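Local structure of tyrosine--tRNA ligase (Pyrococcus horikoshii, 2CYC) at residues A[91-94]-A[95-99]; A[102-105]-A[106-109]; A[117-120]-A[121-125]; A[352-355]-A[356-360]; A[364-367]-A[368-371]. The protein attaches tyrosine to its cognate tRNA, probably by first activating the amino acid with ATP to give tyrosyl-AMP and then passing it to the acceptor end. All coordinates share one frame; numbering follows the deposited sequence.

Interaction 1: A[91-94]-A[95-99]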
loop_
_atom_site.group_PDB
_atom_site.type_symbol
_atom_site.label_atom_id
_atom_site.label_comp_id
_atom_site.label_asym_id
_atom_site.label_seq_id
_atom_site.Cartn_x
_atom_site.Cartn_y
_atom_site.Cartn_z
ATOM N N GLN A 91 10.028 18.244 -4.461
ATOM C CA GLN A 91 11.324 17.828 -4.983
ATOM C C GLN A 91 12.314 18.974 -5.198
ATOM O O GLN A 91 13.511 18.831 -4.943
ATOM C CB GLN A 91 11.116 17.017 -6.268
ATOM C CG GLN A 91 10.565 15.621 -5.951
ATOM C CD GLN A 91 10.146 14.821 -7.174
ATOM O OE1 GLN A 91 10.194 13.587 -7.165
ATOM N NE2 GLN A 91 9.716 15.509 -8.216
ATOM N N GLU A 92 11.814 20.119 -5.641
ATOM C CA GLU A 92 12.684 21.260 -5.862
ATOM C C GLU A 92 13.198 21.761 -4.513
ATOM O O GLU A 92 14.388 22.064 -4.357
ATOM C CB GLU A 92 11.923 22.376 -6.584
ATOM C CG GLU A 92 12.643 23.711 -6.514
ATOM C CD GLU A 92 12.077 24.742 -7.464
ATOM O OE1 GLU A 92 10.834 24.807 -7.604
ATOM O OE2 GLU A 92 12.879 25.496 -8.059
ATOM N N VAL A 93 12.287 21.845 -3.544
ATOM C CA VAL A 93 12.624 22.295 -2.199
ATOM C C VAL A 93 13.630 21.354 -1.542
ATOM O O VAL A 93 14.594 21.796 -0.918
ATOM C CB VAL A 93 11.364 22.374 -1.302
ATOM C CG1 VAL A 93 11.769 22.576 0.151
ATOM C CG2 VAL A 93 10.463 23.531 -1.762
ATOM N N ALA A 94 13.398 20.055 -1.684
ATOM C CA ALA A 94 14.281 19.056 -1.096
ATOM C C ALA A 94 15.723 19.238 -1.584
ATOM O O ALA A 94 16.661 19.286 -0.789
ATOM C CB ALA A 94 13.773 17.647 -1.448
ATOM N N LEU A 95 15.885 19.355 -2.897
ATOM C CA LEU A 95 17.195 19.515 -3.511
ATOM C C LEU A 95 17.812 20.911 -3.437
ATOM O O LEU A 95 19.025 21.046 -3.315
ATOM C CB LEU A 95 17.123 19.080 -4.980
ATOM C CG LEU A 95 17.539 17.638 -5.300
ATOM C CD1 LEU A 95 16.966 16.676 -4.272
ATOM C CD2 LEU A 95 17.077 17.285 -6.702
ATOM N N LYS A 96 16.991 21.950 -3.501
ATOM C CA LYS A 96 17.533 23.299 -3.493
ATOM C C LYS A 96 17.630 23.985 -2.150
ATOM O O LYS A 96 18.417 24.917 -1.987
ATOM C CB LYS A 96 16.748 24.174 -4.470
ATOM C CG LYS A 96 16.978 23.796 -5.922
ATOM C CD LYS A 96 16.157 24.677 -6.851
ATOM C CE LYS A 96 16.473 24.392 -8.315
ATOM N NZ LYS A 96 15.645 25.222 -9.240
ATOM N N TYR A 97 16.838 23.538 -1.184
ATOM C CA TYR A 97 16.880 24.152 0.139
ATOM C C TYR A 97 17.230 23.195 1.265
ATOM O O TYR A 97 18.206 23.395 1.984
ATOM C CB TYR A 97 15.540 24.803 0.486
ATOM C CG TYR A 97 15.434 25.156 1.955
ATOM C CD1 TYR A 97 16.156 26.231 2.489
ATOM C CD2 TYR A 97 14.669 24.377 2.827
ATOM C CE1 TYR A 97 16.118 26.519 3.848
ATOM C CE2 TYR A 97 14.627 24.654 4.193
ATOM C CZ TYR A 97 15.355 25.728 4.698
ATOM O OH TYR A 97 15.316 26.014 6.043
ATOM N N PHE A 98 16.417 22.156 1.419
ATOM C CA PHE A 98 16.605 21.211 2.508
ATOM C C PHE A 98 17.962 20.532 2.554
ATOM O O PHE A 98 18.594 20.479 3.607
ATOM C CB PHE A 98 15.490 20.157 2.497
ATOM C CG PHE A 98 15.337 19.455 3.808
ATOM C CD1 PHE A 98 16.164 18.384 4.143
ATOM C CD2 PHE A 98 14.413 19.909 4.745
ATOM C CE1 PHE A 98 16.073 17.775 5.398
ATOM C CE2 PHE A 98 14.316 19.306 6.006
ATOM C CZ PHE A 98 15.151 18.237 6.327
ATOM N N LYS A 99 18.405 20.010 1.416
ATOM C CA LYS A 99 19.689 19.337 1.338
ATOM C C LYS A 99 20.810 20.210 1.874
ATOM O O LYS A 99 21.543 19.795 2.772
ATOM C CB LYS A 99 19.999 18.943 -0.106
ATOM C CG LYS A 99 21.397 18.342 -0.306
ATOM C CD LYS A 99 21.554 17.814 -1.721
ATOM C CE LYS A 99 22.870 17.081 -1.910
ATOM N NZ LYS A 99 24.014 18.007 -1.744
#
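Glu-92 and Lys-96, one turn apart on helix 87-108, form an i to i+4 salt bridge, with Glu-92 OE2 3.0 Å from Lys-96 NZ. Helix 87-108 lies in the connection between the parallel neighbouring strands 69-72 and 117-120 of the Rossmann-type core of this class I synthetase. The ammonium meets OE2 on its anti side, 24° out of the carboxylate plane. Glu-92 sets CG anti to its own N (chi1 165°), and both chains then run extended, which lets their ends converge at the helix surface. The aliphatic part of the lysine also lies against the acid, with Lys-96 CD 3.7 Å from Glu-92 CG.

The backbone changes pitch here. Leu-95 N and Lys-96 N bond to Gln-91 O and Glu-92 O in the normal helical way. Val-93 O then accepts twice, from Tyr-97 N at 2.9 Å and from Phe-98 N at 3.0 Å. Lys-99 N reaches Ala-94 O, an i to i+5 bond. These wider bonds make a pi-type turn within the helix.

Val-93 and Tyr-97 pack on Met-368 of helix 363-370, while the Tyr-97 hydroxyl is bonded to His-264 and to Ile-46 N. Ala-94 and Leu-95 cover Leu-120 of strand 117-120, and the Phe-98 side chain, about 8 Å from the bound tyrosine, meets Phe-40. Lys-99 NZ makes a salt bridge with Glu-103 OE1 one turn on. Between the segments the apolar touch is light: Val-93 CG1 comes obliquely to the Tyr-97 ring, 4.3 Å from CD2.

Interaction 2: A[102-105]-A[106-109]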
loop_
_atom_site.group_PDB
_atom_site.type_symbol
_atom_site.label_atom_id
_atom_site.label_comp_id
_atom_site.label_asym_id
_atom_site.label_seq_id
_atom_site.Cartn_x
_atom_site.Cartn_y
_atom_site.Cartn_z
ATOM N N MET A 102 20.606 21.060 5.612
ATOM C CA MET A 102 21.084 19.961 6.451
ATOM C C MET A 102 22.602 19.865 6.423
ATOM O O MET A 102 23.233 19.610 7.451
ATOM C CB MET A 102 20.484 18.628 5.989
ATOM C CG MET A 102 19.061 18.410 6.453
ATOM S SD MET A 102 18.952 18.345 8.261
ATOM C CE MET A 102 18.134 19.775 8.554
ATOM N N GLU A 103 23.186 20.058 5.241
ATOM C CA GLU A 103 24.637 20.005 5.104
ATOM C C GLU A 103 25.279 21.011 6.059
ATOM O O GLU A 103 26.241 20.686 6.755
ATOM C CB GLU A 103 25.061 20.310 3.659
ATOM C CG GLU A 103 24.939 19.127 2.714
ATOM C CD GLU A 103 25.097 19.501 1.238
ATOM O OE1 GLU A 103 25.378 18.597 0.430
ATOM O OE2 GLU A 103 24.927 20.681 0.878
ATOM N N LYS A 104 24.739 22.225 6.105
ATOM C CA LYS A 104 25.298 23.244 6.986
ATOM C C LYS A 104 25.011 22.960 8.462
ATOM O O LYS A 104 25.802 23.324 9.329
ATOM C CB LYS A 104 24.776 24.627 6.598
ATOM C CG LYS A 104 25.088 25.013 5.148
ATOM C CD LYS A 104 26.581 24.944 4.818
ATOM C CE LYS A 104 26.800 25.034 3.305
ATOM N NZ LYS A 104 28.238 24.942 2.892
ATOM N N SER A 105 23.887 22.311 8.751
ATOM C CA SER A 105 23.559 21.984 10.135
ATOM C C SER A 105 24.531 20.922 10.633
ATOM O O SER A 105 25.033 21.003 11.747
ATOM C CB SER A 105 22.128 21.464 10.244
ATOM O OG SER A 105 21.197 22.501 9.995
ATOM N N ILE A 106 24.790 19.925 9.793
ATOM C CA ILE A 106 25.715 18.851 10.137
ATOM C C ILE A 106 27.095 19.463 10.392
ATOM O O ILE A 106 27.792 19.108 11.339
ATOM C CB ILE A 106 25.807 17.827 8.981
ATOM C CG1 ILE A 106 24.481 17.068 8.865
ATOM C CG2 ILE A 106 26.969 16.870 9.209
ATOM C CD1 ILE A 106 24.323 16.306 7.579
ATOM N N GLU A 107 27.465 20.409 9.548
ATOM C CA GLU A 107 28.747 21.066 9.664
ATOM C C GLU A 107 28.931 21.828 10.978
ATOM O O GLU A 107 29.954 21.659 11.636
ATOM C CB GLU A 107 28.931 21.996 8.478
ATOM C CG GLU A 107 30.231 22.741 8.452
ATOM C CD GLU A 107 30.328 23.595 7.215
ATOM O OE1 GLU A 107 30.524 23.028 6.118
ATOM O OE2 GLU A 107 30.186 24.830 7.338
ATOM N N VAL A 108 27.962 22.651 11.380
ATOM C CA VAL A 108 28.125 23.380 12.642
ATOM C C VAL A 108 28.106 22.463 13.853
ATOM O O VAL A 108 28.603 22.834 14.915
ATOM C CB VAL A 108 27.052 24.471 12.862
ATOM C CG1 VAL A 108 27.089 25.477 11.719
ATOM C CG2 VAL A 108 25.689 23.839 13.007
ATOM N N MET A 109 27.526 21.276 13.713
ATOM C CA MET A 109 27.501 20.338 14.834
ATOM C C MET A 109 28.754 19.465 14.800
ATOM O O MET A 109 28.845 18.463 15.505
ATOM C CB MET A 109 26.238 19.467 14.798
ATOM C CG MET A 109 24.954 20.270 14.969
ATOM S SD MET A 109 25.066 21.462 16.353
ATOM C CE MET A 109 24.889 20.351 17.768
HETATM O O HOH W 1 27.891 25.438 8.687
#
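Met-102 and Ile-106 meet one turn apart through the backbone bond from Ile-106 N to Met-102 O, 2.8 Å long. Three further i to i+4 bonds follow: Glu-107 N to Glu-103 O, Val-108 N to Lys-104 O and Met-109 N to Ser-105 O. The last is the longest, at 3.2 Å, and is bent to 141°. Met-109 is where the chain leaves helical geometry.

One water bridges the Lys-104 carbonyl and the Glu-107 carboxylate. It donates to Lys-104 O at 3.0 Å and to Glu-107 OE2 at 2.7 Å. The charges of this pair stay apart, with Lys-104 NZ 4.4 Å from Glu-107 OE1. Ser-105 OG turns back to Gly-101 O.

Apolar groups lie close to carbonyl oxygens. Ile-106 CG1 sits beside its own N (chi1 -69°), which brings it within 3.2 Å of Met-102 O. Val-108 CG2 is also 3.2 Å from Ser-105 O. Outward, Ile-106 packs on Ile-58 of helix 48-63, and Val-108 on Ile-354. Replacing Ile-106 by an alanine would probably open a gap against Ile-58 and uncover the side of Met-102 O.

Met-102, Ile-106 and Met-109 face helix 48-63, and Lys-104 and Val-108 face helix 352-360. This is the C-terminal end of an amphipathic alpha helix, a covering helix of the Rossmann-type catalytic domain.

Interaction 3: A[117-120]-A[121-125]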
loop_
_atom_site.group_PDB
_atom_site.type_symbol
_atom_site.label_atom_id
_atom_site.label_comp_id
_atom_site.label_asym_id
_atom_site.label_seq_id
_atom_site.Cartn_x
_atom_site.Cartn_y
_atom_site.Cartn_z
ATOM N N GLU A 117 25.832 10.808 2.732
ATOM C CA GLU A 117 25.110 10.470 1.510
ATOM C C GLU A 117 23.757 11.184 1.554
ATOM O O GLU A 117 23.129 11.271 2.617
ATOM C CB GLU A 117 24.882 8.949 1.424
ATOM C CG GLU A 117 26.174 8.150 1.281
ATOM C CD GLU A 117 25.992 6.663 1.536
ATOM O OE1 GLU A 117 26.886 5.886 1.138
ATOM O OE2 GLU A 117 24.972 6.267 2.145
ATOM N N PHE A 118 23.335 11.721 0.412
ATOM C CA PHE A 118 22.046 12.383 0.303
ATOM C C PHE A 118 21.254 11.635 -0.772
ATOM O O PHE A 118 21.680 11.537 -1.920
ATOM C CB PHE A 118 22.210 13.867 -0.051
ATOM C CG PHE A 118 22.595 14.722 1.125
ATOM C CD1 PHE A 118 23.927 14.824 1.527
ATOM C CD2 PHE A 118 21.615 15.377 1.871
ATOM C CE1 PHE A 118 24.276 15.562 2.656
ATOM C CE2 PHE A 118 21.950 16.122 3.002
ATOM C CZ PHE A 118 23.279 16.215 3.398
ATOM N N VAL A 119 20.104 11.099 -0.378
ATOM C CA VAL A 119 19.256 10.316 -1.276
ATOM C C VAL A 119 17.826 10.852 -1.352
ATOM O O VAL A 119 17.160 11.014 -0.331
ATOM C CB VAL A 119 19.209 8.833 -0.798
ATOM C CG1 VAL A 119 18.143 8.057 -1.541
ATOM C CG2 VAL A 119 20.575 8.173 -1.004
ATOM N N LEU A 120 17.364 11.143 -2.565
ATOM C CA LEU A 120 15.992 11.598 -2.765
ATOM C C LEU A 120 15.189 10.291 -2.768
ATOM O O LEU A 120 15.490 9.395 -3.554
ATOM C CB LEU A 120 15.866 12.308 -4.118
ATOM C CG LEU A 120 14.530 13.002 -4.413
ATOM C CD1 LEU A 120 14.230 14.020 -3.315
ATOM C CD2 LEU A 120 14.584 13.685 -5.780
ATOM N N ALA A 121 14.180 10.170 -1.904
ATOM C CA ALA A 121 13.401 8.921 -1.820
ATOM C C ALA A 121 12.988 8.336 -3.164
ATOM O O ALA A 121 13.107 7.129 -3.381
ATOM C CB ALA A 121 12.149 9.113 -0.939
ATOM N N SER A 122 12.502 9.180 -4.066
ATOM C CA SER A 122 12.064 8.686 -5.366
ATOM C C SER A 122 13.136 7.878 -6.108
ATOM O O SER A 122 12.811 7.091 -6.998
ATOM C CB SER A 122 11.556 9.852 -6.232
ATOM O OG SER A 122 12.487 10.915 -6.269
ATOM N N GLU A 123 14.405 8.056 -5.734
ATOM C CA GLU A 123 15.486 7.303 -6.359
ATOM C C GLU A 123 15.228 5.812 -6.133
ATOM O O GLU A 123 15.513 4.988 -7.007
ATOM C CB GLU A 123 16.852 7.674 -5.753
ATOM C CG GLU A 123 17.271 9.145 -5.904
ATOM C CD GLU A 123 18.614 9.458 -5.224
ATOM O OE1 GLU A 123 18.891 10.650 -4.941
ATOM O OE2 GLU A 123 19.393 8.508 -4.979
ATOM N N ILE A 124 14.701 5.449 -4.962
ATOM C CA ILE A 124 14.413 4.038 -4.723
ATOM C C ILE A 124 12.938 3.718 -4.952
ATOM O O ILE A 124 12.610 2.609 -5.363
ATOM C CB ILE A 124 14.817 3.568 -3.284
ATOM C CG1 ILE A 124 13.939 4.236 -2.223
ATOM C CG2 ILE A 124 16.294 3.880 -3.027
ATOM C CD1 ILE A 124 14.206 3.722 -0.792
ATOM N N LEU A 125 12.044 4.674 -4.708
ATOM C CA LEU A 125 10.607 4.410 -4.892
ATOM C C LEU A 125 10.228 4.160 -6.358
ATOM O O LEU A 125 9.205 3.540 -6.651
ATOM C CB LEU A 125 9.768 5.563 -4.318
ATOM C CG LEU A 125 10.139 6.012 -2.900
ATOM C CD1 LEU A 125 9.258 7.197 -2.473
ATOM C CD2 LEU A 125 9.978 4.847 -1.935
HETATM O O HOH W 2 22.073 9.451 -3.986
HETATM O O HOH W 3 20.452 12.973 -4.840
#
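Leu-120 and Glu-123 carry the contact, at the point where strand 117-120 of the Rossmann-type sheet gives way to helix 122-125. The glutamate folds back over the end of the strand. Its OE1 accepts from Leu-120 N at 2.9 Å, nearly straight at 170°. The N-H meets OE1 from above the carboxylate plane, 72° out of it. In return Glu-123 N donates to Leu-120 O at 2.8 Å. Main chain and side chain of Glu-123 thus hold both polar atoms of one residue. Glu-123 CG lies beside its own N (chi1 -61°) and the rest of the chain is extended, which carries the carboxylate back along the strand.

The Leu-120 side chain leaves on another side. Its CG is 3.5 Å from Ser-122 OG, whose hydroxyl is bonded to Asp-74. Its methyl groups lie on helix 87-108. With an alanine at Leu-120, a gap would probably open between the sheet and that helix.

Val-119 crosses the acid obliquely, with CG1 3.7 Å from Glu-123 OE2. Next to the turn, Ala-121 has a backbone hydrogen bond with Leu-72 of strand 69-72, and Ile-124 packs on Asp-175, a tyrosine-binding residue. The side chain of Ala-121 is about 7 Å from the bound tyrosine.

Two waters tie the carboxylate further back. One donates to Glu-123 OE2 and to Phe-118 O, both at 3.0 Å. The other donates to Glu-123 OE1 at 2.8 Å, and only weakly to Phe-118 O.

Interaction 4: A[352-355]-A[356-360]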
loop_
_atom_site.group_PDB
_atom_site.type_symbol
_atom_site.label_atom_id
_atom_site.label_comp_id
_atom_site.label_asym_id
_atom_site.label_seq_id
_atom_site.Cartn_x
_atom_site.Cartn_y
_atom_site.Cartn_z
ATOM N N GLU A 352 26.114 31.230 12.972
ATOM C CA GLU A 352 26.656 32.200 12.024
ATOM C C GLU A 352 27.069 31.625 10.672
ATOM O O GLU A 352 26.707 32.171 9.633
ATOM C CB GLU A 352 27.845 32.967 12.617
ATOM C CG GLU A 352 28.421 33.958 11.602
ATOM C CD GLU A 352 29.466 34.884 12.172
ATOM O OE1 GLU A 352 30.068 35.635 11.377
ATOM O OE2 GLU A 352 29.688 34.872 13.401
ATOM N N PRO A 353 27.832 30.518 10.663
ATOM C CA PRO A 353 28.245 29.946 9.374
ATOM C C PRO A 353 27.060 29.676 8.460
ATOM O O PRO A 353 27.147 29.816 7.235
ATOM C CB PRO A 353 28.958 28.653 9.773
ATOM C CG PRO A 353 29.494 28.964 11.148
ATOM C CD PRO A 353 28.339 29.708 11.785
ATOM N N ILE A 354 25.945 29.287 9.062
ATOM C CA ILE A 354 24.752 28.983 8.293
ATOM C C ILE A 354 24.158 30.261 7.705
ATOM O O ILE A 354 23.819 30.307 6.516
ATOM C CB ILE A 354 23.720 28.255 9.177
ATOM C CG1 ILE A 354 24.344 26.953 9.704
ATOM C CG2 ILE A 354 22.446 27.983 8.386
ATOM C CD1 ILE A 354 23.409 26.078 10.539
ATOM N N ARG A 355 24.035 31.297 8.527
ATOM C CA ARG A 355 23.500 32.562 8.039
ATOM C C ARG A 355 24.389 33.088 6.912
ATOM O O ARG A 355 23.893 33.529 5.869
ATOM C CB ARG A 355 23.430 33.608 9.161
ATOM C CG ARG A 355 22.368 33.350 10.220
ATOM C CD ARG A 355 22.126 34.609 11.060
ATOM N NE ARG A 355 23.340 35.066 11.741
ATOM C CZ ARG A 355 23.852 34.499 12.830
ATOM N NH1 ARG A 355 23.253 33.445 13.378
ATOM N NH2 ARG A 355 24.971 34.978 13.368
ATOM N N ARG A 356 25.706 33.032 7.116
ATOM C CA ARG A 356 26.627 33.505 6.088
ATOM C C ARG A 356 26.425 32.776 4.766
ATOM O O ARG A 356 26.490 33.391 3.704
ATOM C CB ARG A 356 28.089 33.371 6.540
ATOM C CG ARG A 356 28.570 34.577 7.353
ATOM C CD ARG A 356 30.083 34.590 7.586
ATOM N NE ARG A 356 30.544 33.553 8.512
ATOM C CZ ARG A 356 31.069 32.389 8.138
ATOM N NH1 ARG A 356 31.460 31.505 9.054
ATOM N NH2 ARG A 356 31.209 32.110 6.845
ATOM N N TYR A 357 26.171 31.474 4.824
ATOM C CA TYR A 357 25.969 30.730 3.597
ATOM C C TYR A 357 24.702 31.186 2.884
ATOM O O TYR A 357 24.726 31.500 1.688
ATOM C CB TYR A 357 25.891 29.220 3.861
ATOM C CG TYR A 357 25.611 28.443 2.592
ATOM C CD1 TYR A 357 24.307 28.279 2.131
ATOM C CD2 TYR A 357 26.655 27.975 1.794
ATOM C CE1 TYR A 357 24.046 27.690 0.906
ATOM C CE2 TYR A 357 26.403 27.373 0.559
ATOM C CZ TYR A 357 25.093 27.243 0.120
ATOM O OH TYR A 357 24.817 26.705 -1.119
ATOM N N PHE A 358 23.590 31.233 3.608
ATOM C CA PHE A 358 22.360 31.635 2.963
ATOM C C PHE A 358 22.350 33.095 2.557
ATOM O O PHE A 358 21.569 33.497 1.702
ATOM C CB PHE A 358 21.163 31.286 3.838
ATOM C CG PHE A 358 20.866 29.810 3.861
ATOM C CD1 PHE A 358 21.160 29.035 4.982
ATOM C CD2 PHE A 358 20.330 29.182 2.734
ATOM C CE1 PHE A 358 20.920 27.650 4.984
ATOM C CE2 PHE A 358 20.084 27.801 2.722
ATOM C CZ PHE A 358 20.381 27.033 3.852
ATOM N N GLU A 359 23.233 33.886 3.150
ATOM C CA GLU A 359 23.315 35.294 2.803
ATOM C C GLU A 359 24.029 35.453 1.463
ATOM O O GLU A 359 23.663 36.306 0.654
ATOM C CB GLU A 359 24.057 36.055 3.901
ATOM C CG GLU A 359 23.133 36.542 5.017
ATOM C CD GLU A 359 23.874 36.917 6.293
ATOM O OE1 GLU A 359 25.091 37.190 6.225
ATOM O OE2 GLU A 359 23.232 36.948 7.367
ATOM N N LYS A 360 25.040 34.614 1.233
ATOM C CA LYS A 360 25.824 34.640 0.001
ATOM C C LYS A 360 25.105 33.931 -1.142
ATOM O O LYS A 360 25.261 34.301 -2.311
ATOM C CB LYS A 360 27.191 33.975 0.232
ATOM C CG LYS A 360 28.058 33.862 -1.023
ATOM C CD LYS A 360 29.399 33.182 -0.740
ATOM C CE LYS A 360 30.167 32.916 -2.041
ATOM N NZ LYS A 360 31.534 32.369 -1.815
HETATM O O HOH W 4 23.840 37.447 9.981
#
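Glu-352 and Arg-356 cross one turn apart, with carboxylate and guanidinium planes 70° to each other. Glu-352 OE1 lies at the edge of the guanidinium, in its plane, 3.6 Å from Arg-356 NE. This is a long salt bridge. A bend at chi3 (-70°) lays the flat group of the arginine back over the first turn. One face then covers Pro-353 CA, and Arg-356 NH1 is 3.8 Å from Pro-353 CG.

Ile-354 and Phe-358 lie side by side and point the same way. Ile-354 CG2 meets the ring at its edge, in plane, 3.7 Å from Phe-358 CE1. One face of this ring has Tyr-357 CD1 above its centre. The ring also meets His-264 edge-to-face.

Arg-355 and Glu-359 are joined through water. It accepts from Arg-355 NE at 3.0 Å and donates to Glu-359 OE2 at 2.7 Å. The water sits at the guanidinium edge, in plane, and Glu-352 CA covers one face. Arg-355 NH2 bonds back to Ile-348 O.

Four i to i+4 backbone bonds run beneath these pairs, from Arg-356 N to Glu-352 O through Glu-359 N to Arg-355 O. Ile-354 and Tyr-357 pack on helix 87-108, and Phe-358 on helix 363-370. Charged pairs outside and apolar groups inside are the pattern of a short amphipathic helix, here packed against the catalytic domain far from the tyrosine site.

Interaction 5: A[364-367]-A[368-371]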
loop_
_atom_site.group_PDB
_atom_site.type_symbol
_atom_site.label_atom_id
_atom_site.label_comp_id
_atom_site.label_asym_id
_atom_site.label_seq_id
_atom_site.Cartn_x
_atom_site.Cartn_y
_atom_site.Cartn_z
ATOM N N PRO A 364 18.106 29.584 -2.367
ATOM C CA PRO A 364 17.343 28.710 -1.468
ATOM C C PRO A 364 16.221 29.395 -0.682
ATOM O O PRO A 364 15.070 28.957 -0.721
ATOM C CB PRO A 364 18.423 28.123 -0.564
ATOM C CG PRO A 364 19.611 28.020 -1.489
ATOM C CD PRO A 364 19.558 29.363 -2.207
ATOM N N LEU A 365 16.548 30.468 0.026
ATOM C CA LEU A 365 15.542 31.161 0.814
ATOM C C LEU A 365 14.504 31.877 -0.045
ATOM O O LEU A 365 13.350 32.023 0.362
ATOM C CB LEU A 365 16.214 32.135 1.789
ATOM C CG LEU A 365 16.966 31.417 2.916
ATOM C CD1 LEU A 365 17.494 32.441 3.934
ATOM C CD2 LEU A 365 16.020 30.420 3.595
ATOM N N GLU A 366 14.904 32.321 -1.233
ATOM C CA GLU A 366 13.957 32.979 -2.125
ATOM C C GLU A 366 12.941 31.915 -2.554
ATOM O O GLU A 366 11.737 32.162 -2.571
ATOM C CB GLU A 366 14.684 33.572 -3.336
ATOM C CG GLU A 366 15.708 34.630 -2.936
ATOM C CD GLU A 366 16.480 35.207 -4.111
ATOM O OE1 GLU A 366 17.051 34.425 -4.905
ATOM O OE2 GLU A 366 16.529 36.451 -4.228
ATOM N N LEU A 367 13.429 30.723 -2.883
ATOM C CA LEU A 367 12.532 29.642 -3.274
ATOM C C LEU A 367 11.518 29.406 -2.154
ATOM O O LEU A 367 10.315 29.352 -2.400
ATOM C CB LEU A 367 13.320 28.352 -3.526
ATOM C CG LEU A 367 12.507 27.047 -3.517
ATOM C CD1 LEU A 367 11.432 27.075 -4.623
ATOM C CD2 LEU A 367 13.457 25.863 -3.729
ATOM N N MET A 368 12.010 29.279 -0.923
ATOM C CA MET A 368 11.145 29.039 0.233
ATOM C C MET A 368 10.074 30.106 0.431
ATOM O O MET A 368 8.928 29.783 0.747
ATOM C CB MET A 368 11.977 28.916 1.514
ATOM C CG MET A 368 12.856 27.667 1.571
ATOM S SD MET A 368 11.937 26.141 1.182
ATOM C CE MET A 368 11.042 25.835 2.752
ATOM N N ARG A 369 10.441 31.373 0.256
ATOM C CA ARG A 369 9.472 32.453 0.423
ATOM C C ARG A 369 8.361 32.387 -0.630
ATOM O O ARG A 369 7.252 32.876 -0.401
ATOM C CB ARG A 369 10.167 33.823 0.358
ATOM C CG ARG A 369 11.021 34.151 1.585
ATOM C CD ARG A 369 11.499 35.612 1.582
ATOM N NE ARG A 369 12.438 35.902 0.496
ATOM C CZ ARG A 369 13.759 35.757 0.581
ATOM N NH1 ARG A 369 14.321 35.328 1.706
ATOM N NH2 ARG A 369 14.524 36.036 -0.468
ATOM N N SER A 370 8.650 31.766 -1.771
ATOM C CA SER A 370 7.669 31.657 -2.850
ATOM C C SER A 370 6.700 30.487 -2.707
ATOM O O SER A 370 5.651 30.475 -3.343
ATOM C CB SER A 370 8.376 31.544 -4.202
ATOM O OG SER A 370 8.980 30.271 -4.363
ATOM N N VAL A 371 7.042 29.504 -1.881
ATOM C CA VAL A 371 6.169 28.345 -1.706
ATOM C C VAL A 371 5.187 28.535 -0.549
ATOM O O VAL A 371 4.317 27.657 -0.361
ATOM C CB VAL A 371 6.993 27.043 -1.468
ATOM C CG1 VAL A 371 7.908 26.776 -2.655
ATOM C CG2 VAL A 371 7.800 27.153 -0.184
#
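Arg-369 folds its guanidinium back over the preceding turn, with one face over Leu-365 O and Glu-366 CA. The bend comes at chi3 (-66°). It brings NH1 3.7 Å from Leu-365 CB and places NH2 beside the aliphatic part of Glu-366. Arg-369 and Glu-366 make no salt bridge: Glu-366 OE2 stays 4.3 Å from Arg-369 NH2, and the two flat groups are 74° apart. Any attraction between the two charges is probably weak.

The backbone holds its helical bonds up to this point, Met-368 N to Pro-364 O and Arg-369 N to Leu-365 O. This is the last turn of helix 363-370, close to the end of the modelled chain. Ser-370 N is shared between Glu-366 O at 3.2 Å and Leu-367 O at 3.0 Å. Both bonds are bent, near 135°. Ser-370 OG also turns back to Leu-367 O in an unusually short bond of 2.5 Å. This carbonyl thus takes both the N-H and the hydroxyl of one residue. Val-371 N adds a weak bond to it.

Inward, Met-368 bends at chi2 and chi3 and packs on helix 87-108, with its CG 3.4 Å from Pro-364 O. Pro-364 and Leu-365 lie on Phe-358 of helix 352-360. Leu-367 rests on Glu-92, and its side chain crosses that of Val-371 obliquely, Leu-367 CD1 to Val-371 CG1 4.0 Å.

Interactions 1 and 2 lie in series on helix 87-108, their centres 15 Å apart. Interaction 2 is nearest the chain centre. Interactions 4 and 5 are farthest from it and away from the tyrosine site, and interaction 5 has the most exposed residues. Interaction 3 is the one strand-to-helix junction, and it touches interaction 1 through apolar packing. Interaction 5 packs on interaction 1, and interaction 4 chiefly on interaction 2, so two successive C-terminal helices cover one long helix. Direct salt bridges occur in interactions 1 and 4. Water links a carboxylate in interactions 2, 3 and 4. Interaction 5 has neither, and its serine hydroxyl returns to a backbone carbonyl.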